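Local structure of PUA domain-containing protein (Aeropyrum pernix, 2CX0) at residues E28-K31 and P32-R36; A130-H134 and E135-P139; A151-K154 and L155-E158; R167-R170 and L171-L175. The protein is of unknown function, though its PUA domain suggests that it binds RNA, possibly in connection with translation initiation. All blocks are in the same frame, centred on the assembly; numbering follows the deposited sequence.

Overall arrangement
Along the chain the four contacts follow one another in series; each spans neighbouring residues, so none nests in or crosses another. Contact 1 lies where helix 20-30 gives way to the loop leading to strand 45-51, in the N-terminal region. Contact 2 closes the hairpin between strands 128-133 and 138-145 of the PUA domain, and contact 3 lies within the next element, helix 149-158. Contact 4 then takes the chain from strand 163-170 into helix 174-183. Contacts 2 and 4 have centres about 15 Å apart and touch where Pro139 O lies 4.2 Å from Leu171 CD1; contacts 1 and 3, centres about 26 Å apart, stay separate.

Contact 1: E28-K31 and P32-R36; sequences ERLK and PYYTR
The Tyr33 ring presents its edge to Arg29, whose backbone O lies near the ring plane, 3.2 Å from Tyr33 CD2, while Pro32 CB rests over the centre of one ring face. The Tyr34 ring has Tyr33 CB above one face, offset toward the rim, and meets Leu30 obliquely: Leu30 CD2 approaches Tyr34 CE2 at 3.7 Å. In Tyr34, CG stands anti to the carbonyl carbon (chi1 -62°), which turns the ring back toward the preceding helix. Its hydroxyl reaches onward to the backbone O of Ile76, and Trp90 meets the ring at an inclined angle.

The backbone closes a turn here. Tyr33 N donates to Leu30 O over 3.0 Å, arriving from above the carbonyl plane with an N-H...O angle of 148°. Pro32 has no N-H to offer, and its CD instead packs 3.2 Å from Glu28 O. One water sits within hydrogen-bonding distance of both Lys31 O (2.7 Å) and Tyr34 O (2.8 Å), although its protons may be shared with other acceptors. The arrangement is a proline-containing turn at the C-terminal end of helix 20-30, with its second tyrosine tied to strand 76-78.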
# COMPACT_ATOMS: atom_id res chain seq x y z
N GLU A 28 10.88 -4.03 -13.43
CA GLU A 28 12.11 -4.39 -12.77
C GLU A 28 12.20 -3.93 -11.32
O GLU A 28 12.82 -4.60 -10.52
CB GLU A 28 13.31 -3.84 -13.53
CG GLU A 28 13.56 -4.59 -14.80
CD GLU A 28 14.29 -3.77 -15.84
OE1 GLU A 28 14.92 -2.73 -15.47
OE2 GLU A 28 14.25 -4.18 -17.04
N ARG A 29 11.60 -2.77 -11.01
CA ARG A 29 11.64 -2.21 -9.66
C ARG A 29 10.71 -2.96 -8.71
O ARG A 29 10.91 -2.95 -7.48
CB ARG A 29 11.27 -0.73 -9.72
CG ARG A 29 12.45 0.16 -10.26
CD ARG A 29 11.96 1.61 -10.36
NE ARG A 29 11.86 2.24 -9.06
CZ ARG A 29 11.41 3.46 -8.86
NH1 ARG A 29 10.99 4.15 -9.90
NH2 ARG A 29 11.46 4.04 -7.64
N LEU A 30 9.72 -3.62 -9.29
CA LEU A 30 8.76 -4.39 -8.52
C LEU A 30 9.21 -5.84 -8.30
O LEU A 30 8.95 -6.45 -7.25
CB LEU A 30 7.38 -4.42 -9.26
CG LEU A 30 6.57 -3.11 -9.48
CD1 LEU A 30 5.35 -3.38 -10.41
CD2 LEU A 30 6.07 -2.59 -8.13
N LYS A 31 9.92 -6.42 -9.26
CA LYS A 31 10.21 -7.84 -9.12
C LYS A 31 10.89 -8.32 -7.84
O LYS A 31 10.51 -9.35 -7.28
CB LYS A 31 10.96 -8.33 -10.34
CG LYS A 31 10.02 -8.45 -11.55
CD LYS A 31 10.83 -8.80 -12.79
CE LYS A 31 10.03 -8.66 -14.08
NZ LYS A 31 10.90 -8.88 -15.32
N PRO A 32 11.84 -7.53 -7.33
CA PRO A 32 12.52 -7.95 -6.11
C PRO A 32 11.70 -7.89 -4.86
O PRO A 32 12.07 -8.56 -3.90
CB PRO A 32 13.69 -6.98 -6.00
CG PRO A 32 13.79 -6.36 -7.42
CD PRO A 32 12.37 -6.26 -7.83
N TYR A 33 10.62 -7.09 -4.83
CA TYR A 33 9.87 -6.92 -3.58
C TYR A 33 8.51 -7.56 -3.38
O TYR A 33 7.93 -7.45 -2.30
CB TYR A 33 9.75 -5.42 -3.34
CG TYR A 33 11.07 -4.76 -3.42
CD1 TYR A 33 12.06 -4.99 -2.45
CD2 TYR A 33 11.37 -3.88 -4.49
CE1 TYR A 33 13.30 -4.36 -2.54
CE2 TYR A 33 12.60 -3.25 -4.58
CZ TYR A 33 13.56 -3.48 -3.61
OH TYR A 33 14.77 -2.82 -3.64
N TYR A 34 8.00 -8.25 -4.39
CA TYR A 34 6.67 -8.83 -4.37
C TYR A 34 6.79 -10.21 -4.96
O TYR A 34 7.73 -10.47 -5.71
CB TYR A 34 5.76 -7.96 -5.25
CG TYR A 34 5.66 -6.55 -4.70
CD1 TYR A 34 4.99 -6.31 -3.49
CD2 TYR A 34 6.30 -5.49 -5.33
CE1 TYR A 34 4.94 -5.03 -2.93
CE2 TYR A 34 6.28 -4.20 -4.79
CZ TYR A 34 5.59 -3.98 -3.58
OH TYR A 34 5.51 -2.74 -3.07
N THR A 35 5.82 -11.06 -4.65
CA THR A 35 5.82 -12.42 -5.17
C THR A 35 5.68 -12.39 -6.68
O THR A 35 6.33 -13.17 -7.39
CB THR A 35 4.65 -13.21 -4.58
OG1 THR A 35 4.80 -13.26 -3.15
CG2 THR A 35 4.59 -14.61 -5.11
N ARG A 36 4.83 -11.51 -7.18
CA ARG A 36 4.65 -11.42 -8.64
C ARG A 36 4.04 -10.08 -9.02
O ARG A 36 3.49 -9.39 -8.17
CB ARG A 36 3.71 -12.53 -9.12
CG ARG A 36 2.25 -12.26 -8.76
CD ARG A 36 1.31 -13.44 -9.13
NE ARG A 36 1.55 -14.59 -8.26
CZ ARG A 36 0.86 -14.84 -7.16
NH1 ARG A 36 -0.13 -14.04 -6.80
NH2 ARG A 36 1.20 -15.88 -6.42
O HOH W 1 8.64 -10.97 -8.35

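Contact 2: A130-H134 and E135-P139; sequences AALYH and ETRTP
Glu135 CB sits over a face of the Tyr133 ring, 3.6 Å from Tyr133 CZ, in a CH-pi contact. Tyr133 CG, opposite the backbone N (chi1 173°), carries the ring alongside the loop, where the two side chains run together with ring and carboxylate planes 61° apart. The same CB lies over a face of the His134 ring, 4.1 Å from its centroid, also as a CH-pi contact, so one methylene serves two aromatic rings. Thr136 OG1 approaches Tyr133 CD2 obliquely at 3.4 Å. Between the strands, Leu132 CD1 packs 4.0 Å from Pro139 CB; the other methyl, Leu132 CD2, lies over one guanidinium face of Arg137 in the loop.

Behind these side chains, Tyr133 N donates to Thr138 O over 2.9 Å at an N-H...O angle of 158°, and Arg137 N bonds weakly to Tyr133 O. Leu132 and Pro139 form an antiparallel non-hydrogen-bonded pair in this beta hairpin. Thr136 OG1 and Thr138 OG1 share a hydrogen bond of 2.8 Å. Farther out, Tyr133 touches Lys99 and Ala102 of helix 99-107. A sulfate ion about 4 Å from the His134 side chain probably comes from the crystallisation liquor.

Backbone bonds and a hydroxyl pair thus set the turn and CH-pi contacts pack on it, while Arg137 pairs with Glu120 and weakly meets a water that donates to His134 O.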
# COMPACT_ATOMS: atom_id res chain seq x y z
N ALA A 130 1.11 -5.96 3.89
CA ALA A 130 -0.14 -5.26 4.14
C ALA A 130 -0.74 -5.77 5.43
O ALA A 130 -0.59 -6.97 5.72
CB ALA A 130 -1.19 -5.49 2.99
N ALA A 131 -1.41 -4.89 6.18
CA ALA A 131 -2.09 -5.30 7.40
C ALA A 131 -3.59 -5.35 7.09
O ALA A 131 -4.15 -4.36 6.61
CB ALA A 131 -1.84 -4.32 8.54
N LEU A 132 -4.24 -6.47 7.45
CA LEU A 132 -5.67 -6.63 7.14
C LEU A 132 -6.46 -6.93 8.42
O LEU A 132 -6.03 -7.72 9.29
CB LEU A 132 -5.92 -7.86 6.23
CG LEU A 132 -5.75 -7.69 4.72
CD1 LEU A 132 -4.37 -7.05 4.38
CD2 LEU A 132 -5.81 -9.15 4.10
N TYR A 133 -7.63 -6.33 8.51
CA TYR A 133 -8.51 -6.63 9.68
C TYR A 133 -8.87 -8.12 9.47
O TYR A 133 -9.39 -8.47 8.39
CB TYR A 133 -9.77 -5.76 9.59
CG TYR A 133 -10.81 -6.10 10.64
CD1 TYR A 133 -10.43 -6.60 11.90
CD2 TYR A 133 -12.17 -5.88 10.40
CE1 TYR A 133 -11.42 -6.88 12.91
CE2 TYR A 133 -13.14 -6.14 11.38
CZ TYR A 133 -12.77 -6.63 12.62
OH TYR A 133 -13.77 -6.86 13.54
N HIS A 134 -8.61 -8.97 10.45
CA HIS A 134 -8.84 -10.41 10.29
C HIS A 134 -10.26 -10.86 9.94
O HIS A 134 -10.43 -11.72 9.09
CB HIS A 134 -8.39 -11.17 11.53
CG HIS A 134 -9.41 -11.18 12.64
ND1 HIS A 134 -10.34 -12.19 12.77
CD2 HIS A 134 -9.69 -10.28 13.60
CE1 HIS A 134 -11.15 -11.90 13.77
NE2 HIS A 134 -10.78 -10.75 14.29
N GLU A 135 -11.24 -10.25 10.56
CA GLU A 135 -12.66 -10.68 10.39
C GLU A 135 -13.19 -10.55 8.94
O GLU A 135 -13.83 -11.46 8.42
CB GLU A 135 -13.56 -9.86 11.37
CG GLU A 135 -15.05 -10.26 11.46
CD GLU A 135 -15.23 -11.73 11.84
OE1 GLU A 135 -14.36 -12.30 12.56
OE2 GLU A 135 -16.23 -12.35 11.41
N THR A 136 -12.90 -9.42 8.30
CA THR A 136 -13.41 -9.17 6.96
C THR A 136 -12.30 -9.22 5.92
O THR A 136 -12.59 -9.03 4.75
CB THR A 136 -13.98 -7.74 6.86
OG1 THR A 136 -12.94 -6.83 7.27
CG2 THR A 136 -15.20 -7.54 7.79
N ARG A 137 -11.05 -9.42 6.36
CA ARG A 137 -9.87 -9.37 5.48
C ARG A 137 -9.73 -8.02 4.71
O ARG A 137 -9.24 -7.97 3.57
CB ARG A 137 -9.87 -10.53 4.46
CG ARG A 137 -9.54 -11.87 5.11
CD ARG A 137 -9.29 -12.98 4.08
NE ARG A 137 -7.99 -12.92 3.41
CZ ARG A 137 -6.85 -13.39 3.94
NH1 ARG A 137 -6.88 -13.93 5.15
NH2 ARG A 137 -5.72 -13.29 3.27
N THR A 138 -10.20 -6.94 5.32
CA THR A 138 -10.10 -5.61 4.70
C THR A 138 -8.68 -5.05 4.90
O THR A 138 -8.20 -4.94 6.03
CB THR A 138 -11.05 -4.59 5.39
OG1 THR A 138 -12.40 -5.03 5.24
CG2 THR A 138 -10.87 -3.17 4.80
N PRO A 139 -8.01 -4.67 3.82
CA PRO A 139 -6.67 -4.10 3.97
C PRO A 139 -6.84 -2.72 4.61
O PRO A 139 -7.71 -1.91 4.20
CB PRO A 139 -6.15 -4.00 2.52
CG PRO A 139 -7.02 -4.99 1.77
CD PRO A 139 -8.36 -4.81 2.39
O HOH W 2 -8.88 -13.72 7.85

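Contact 3: A151-K154 and L155-E158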
# COMPACT_ATOMS: atom_id res chain seq x y z
N ALA A 151 9.72 -14.75 12.95
CA ALA A 151 9.84 -14.23 14.28
C ALA A 151 8.47 -13.68 14.73
O ALA A 151 8.11 -13.81 15.91
CB ALA A 151 10.88 -13.11 14.32
N LEU A 152 7.72 -13.07 13.81
CA LEU A 152 6.44 -12.49 14.17
C LEU A 152 5.48 -13.61 14.62
O LEU A 152 4.66 -13.41 15.54
CB LEU A 152 5.87 -11.69 13.00
CG LEU A 152 4.57 -10.90 13.27
CD1 LEU A 152 4.77 -9.89 14.45
CD2 LEU A 152 4.19 -10.14 11.92
N GLU A 153 5.58 -14.76 13.98
CA GLU A 153 4.71 -15.90 14.31
C GLU A 153 4.84 -16.20 15.83
O GLU A 153 3.85 -16.53 16.52
CB GLU A 153 5.18 -17.13 13.51
CG GLU A 153 4.57 -17.24 12.10
CD GLU A 153 3.06 -17.46 12.15
OE1 GLU A 153 2.53 -17.85 13.19
OE2 GLU A 153 2.39 -17.27 11.14
N LYS A 154 6.05 -16.09 16.35
CA LYS A 154 6.24 -16.39 17.75
C LYS A 154 5.82 -15.19 18.60
O LYS A 154 5.06 -15.30 19.56
CB LYS A 154 7.71 -16.72 18.00
CG LYS A 154 8.15 -17.90 17.16
CD LYS A 154 9.31 -18.62 17.81
CE LYS A 154 9.86 -19.73 16.89
NZ LYS A 154 8.90 -20.83 16.56
N LEU A 155 6.27 -14.01 18.22
CA LEU A 155 5.98 -12.81 19.00
C LEU A 155 4.50 -12.48 19.16
O LEU A 155 4.09 -12.06 20.24
CB LEU A 155 6.68 -11.60 18.36
CG LEU A 155 8.24 -11.65 18.40
CD1 LEU A 155 8.85 -10.53 17.47
CD2 LEU A 155 8.68 -11.50 19.89
N TYR A 156 3.67 -12.65 18.13
CA TYR A 156 2.28 -12.31 18.32
C TYR A 156 1.59 -13.31 19.25
O TYR A 156 0.70 -12.95 19.99
CB TYR A 156 1.53 -12.18 16.96
CG TYR A 156 0.88 -13.40 16.42
CD1 TYR A 156 1.44 -14.08 15.33
CD2 TYR A 156 -0.35 -13.84 16.91
CE1 TYR A 156 0.79 -15.18 14.73
CE2 TYR A 156 -1.03 -14.97 16.31
CZ TYR A 156 -0.43 -15.61 15.23
OH TYR A 156 -0.99 -16.70 14.66
N ARG A 157 2.03 -14.56 19.24
CA ARG A 157 1.41 -15.54 20.12
C ARG A 157 1.75 -15.27 21.60
O ARG A 157 1.01 -15.68 22.47
CB ARG A 157 1.86 -16.94 19.72
CG ARG A 157 1.19 -17.43 18.45
CD ARG A 157 1.76 -18.78 18.05
NE ARG A 157 0.94 -19.42 17.04
CZ ARG A 157 1.09 -19.23 15.74
NH1 ARG A 157 2.03 -18.41 15.28
NH2 ARG A 157 0.32 -19.92 14.88
N GLU A 158 2.86 -14.60 21.86
CA GLU A 158 3.26 -14.22 23.21
C GLU A 158 2.70 -12.84 23.52
O GLU A 158 2.75 -12.39 24.66
CB GLU A 158 4.80 -14.08 23.27
CG GLU A 158 5.54 -15.32 22.79
CD GLU A 158 7.02 -15.07 22.53
OE1 GLU A 158 7.71 -16.05 22.18
OE2 GLU A 158 7.49 -13.90 22.66
O HOH W 3 -0.18 -17.19 12.13
O HOH W 4 0.29 -19.90 11.92
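Glu153 and Arg157 run together along the helix, one turn apart, with carboxylate and guanidinium planes 36° apart. The pair is a salt bridge, but Glu153 OE1 and Arg157 NH1 are modelled too close together, leaving its exact geometry doubtful. The Arg157 chain is extended from CG to NE (chi2 176°) and passes along the helix surface, its CG 3.4 Å from Glu153 O.

Tyr156 also runs alongside Glu153, its ring plane 61° from the carboxylate, and Leu152 O lies at the ring edge. Arg157 CG is above one ring face, offset toward the rim, while Tyr156 OH lies above one face of the guanidinium. The firmer link goes through solvent: a water lies 2.8 Å from Glu153 OE2 and 2.7 Å from Tyr156 OH, hydrogen-bonded to the hydroxyl in a direction that is not settled.

Glu153 thus meets Tyr156 and Arg157 at i+3 and i+4 on helix 149-158 of the PUA domain, and the last two are sequence neighbours. The regular bonds of the helix include Leu155 N to Ala151 O, 3.0 Å, and Tyr156 N to Leu152 O, 2.9 Å; Glu158 N bonds at greater length to Lys154 O.

Leu155 packs over the preceding turn, its CG 3.3 Å from Ala151 O. Leu152, Glu153 and Tyr156 all touch Val119 of strand 116-121, whereas Leu155 rests against Ile113 and Ala160.

Contact 4: R167-R170 and L171-L175; sequences RVHR and LGDAL
Asp173 OD2 is gripped by the backbone of Arg170 and by a water. Arg170 N donates to it over 2.9 Å, with an N-H...O angle of 163°, meeting the oxygen from above the carboxylate plane; the water donates to Asp173 OD2 and to Val168 O, each at 3.0 Å. The Asp173 and His169 side chains cross at about a right angle, their planes 44° apart, with Asp173 OD1 at the ring edge, 3.1 Å from His169 CD2. Leu175 CD2 lies over a face of the same ring in a CH-pi contact, 4.3 Å from its centroid.

The Arg170 and Asp173 side chains run antiparallel past one another, bringing Asp173 CB over one guanidinium face. A bend at chi2 (84°) folds the arginine back over the turn, where its NH1 donates to Leu171 O over 3.1 Å, with the acceptor close to the guanidinium plane. Asp173 N bonds to Arg170 O at 3.1 Å, closing a type II beta turn with Gly172 at its third position.

Asp173 is the N-cap of helix 174-183, its OD1 accepting from Trp176 N. The preceding strand bulges at Val168 and His169 opposite Val142 of strand 138-145; His169 and Leu171 touch Leu80 of helix 80-86, and Leu175 reaches Ile59 of strand 56-62.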
# COMPACT_ATOMS: atom_id res chain seq x y z
N ARG A 167 4.11 1.90 9.39
CA ARG A 167 3.11 2.43 8.47
C ARG A 167 3.72 3.24 7.29
O ARG A 167 4.61 4.06 7.49
CB ARG A 167 2.12 3.33 9.27
CG ARG A 167 1.20 4.17 8.33
CD ARG A 167 0.85 5.54 8.95
NE ARG A 167 2.04 6.41 9.00
CZ ARG A 167 2.68 6.77 10.11
NH1 ARG A 167 2.26 6.37 11.30
NH2 ARG A 167 3.77 7.52 10.01
N VAL A 168 3.29 2.96 6.05
CA VAL A 168 3.70 3.79 4.91
C VAL A 168 2.43 4.48 4.33
O VAL A 168 2.40 5.69 4.08
CB VAL A 168 4.37 2.94 3.84
CG1 VAL A 168 4.48 3.72 2.46
CG2 VAL A 168 5.78 2.52 4.37
N HIS A 169 1.36 3.72 4.15
CA HIS A 169 0.11 4.24 3.61
C HIS A 169 -1.05 3.53 4.31
O HIS A 169 -1.00 2.29 4.55
CB HIS A 169 0.05 4.00 2.09
CG HIS A 169 -1.32 4.14 1.50
ND1 HIS A 169 -1.94 3.13 0.80
CD2 HIS A 169 -2.14 5.21 1.42
CE1 HIS A 169 -3.10 3.58 0.31
NE2 HIS A 169 -3.24 4.84 0.68
N ARG A 170 -2.12 4.28 4.64
CA ARG A 170 -3.20 3.65 5.38
C ARG A 170 -4.57 4.22 5.04
O ARG A 170 -4.67 5.30 4.47
CB ARG A 170 -2.96 3.75 6.90
CG ARG A 170 -2.79 5.21 7.41
CD ARG A 170 -4.12 5.94 7.68
NE ARG A 170 -3.79 7.29 8.21
CZ ARG A 170 -4.70 8.22 8.53
NH1 ARG A 170 -6.01 7.95 8.40
NH2 ARG A 170 -4.27 9.44 8.91
N LEU A 171 -5.61 3.45 5.36
CA LEU A 171 -7.00 3.84 5.08
C LEU A 171 -7.33 5.26 5.60
O LEU A 171 -7.20 5.51 6.81
CB LEU A 171 -7.92 2.84 5.78
CG LEU A 171 -9.21 2.59 4.99
CD1 LEU A 171 -10.03 1.37 5.51
CD2 LEU A 171 -9.96 3.87 5.03
N GLY A 172 -7.72 6.18 4.71
CA GLY A 172 -8.06 7.52 5.19
C GLY A 172 -6.94 8.56 5.21
O GLY A 172 -7.18 9.70 5.62
N ASP A 173 -5.72 8.17 4.83
CA ASP A 173 -4.67 9.17 4.78
C ASP A 173 -4.87 10.05 3.50
O ASP A 173 -5.77 9.83 2.70
CB ASP A 173 -3.23 8.56 4.95
CG ASP A 173 -2.72 7.75 3.73
OD1 ASP A 173 -3.28 7.81 2.59
OD2 ASP A 173 -1.68 7.03 3.97
N ALA A 174 -4.05 11.10 3.37
CA ALA A 174 -4.19 12.02 2.26
C ALA A 174 -4.09 11.33 0.90
O ALA A 174 -4.90 11.63 -0.01
CB ALA A 174 -3.16 13.12 2.38
N LEU A 175 -3.11 10.44 0.76
CA LEU A 175 -2.96 9.72 -0.51
C LEU A 175 -4.21 8.84 -0.76
O LEU A 175 -4.69 8.76 -1.92
CB LEU A 175 -1.68 8.85 -0.53
CG LEU A 175 -1.52 7.85 -1.70
CD1 LEU A 175 -1.38 8.61 -3.04
CD2 LEU A 175 -0.29 7.03 -1.50
O HOH W 5 0.87 7.81 2.56
O HOH W 6 -6.58 11.40 7.92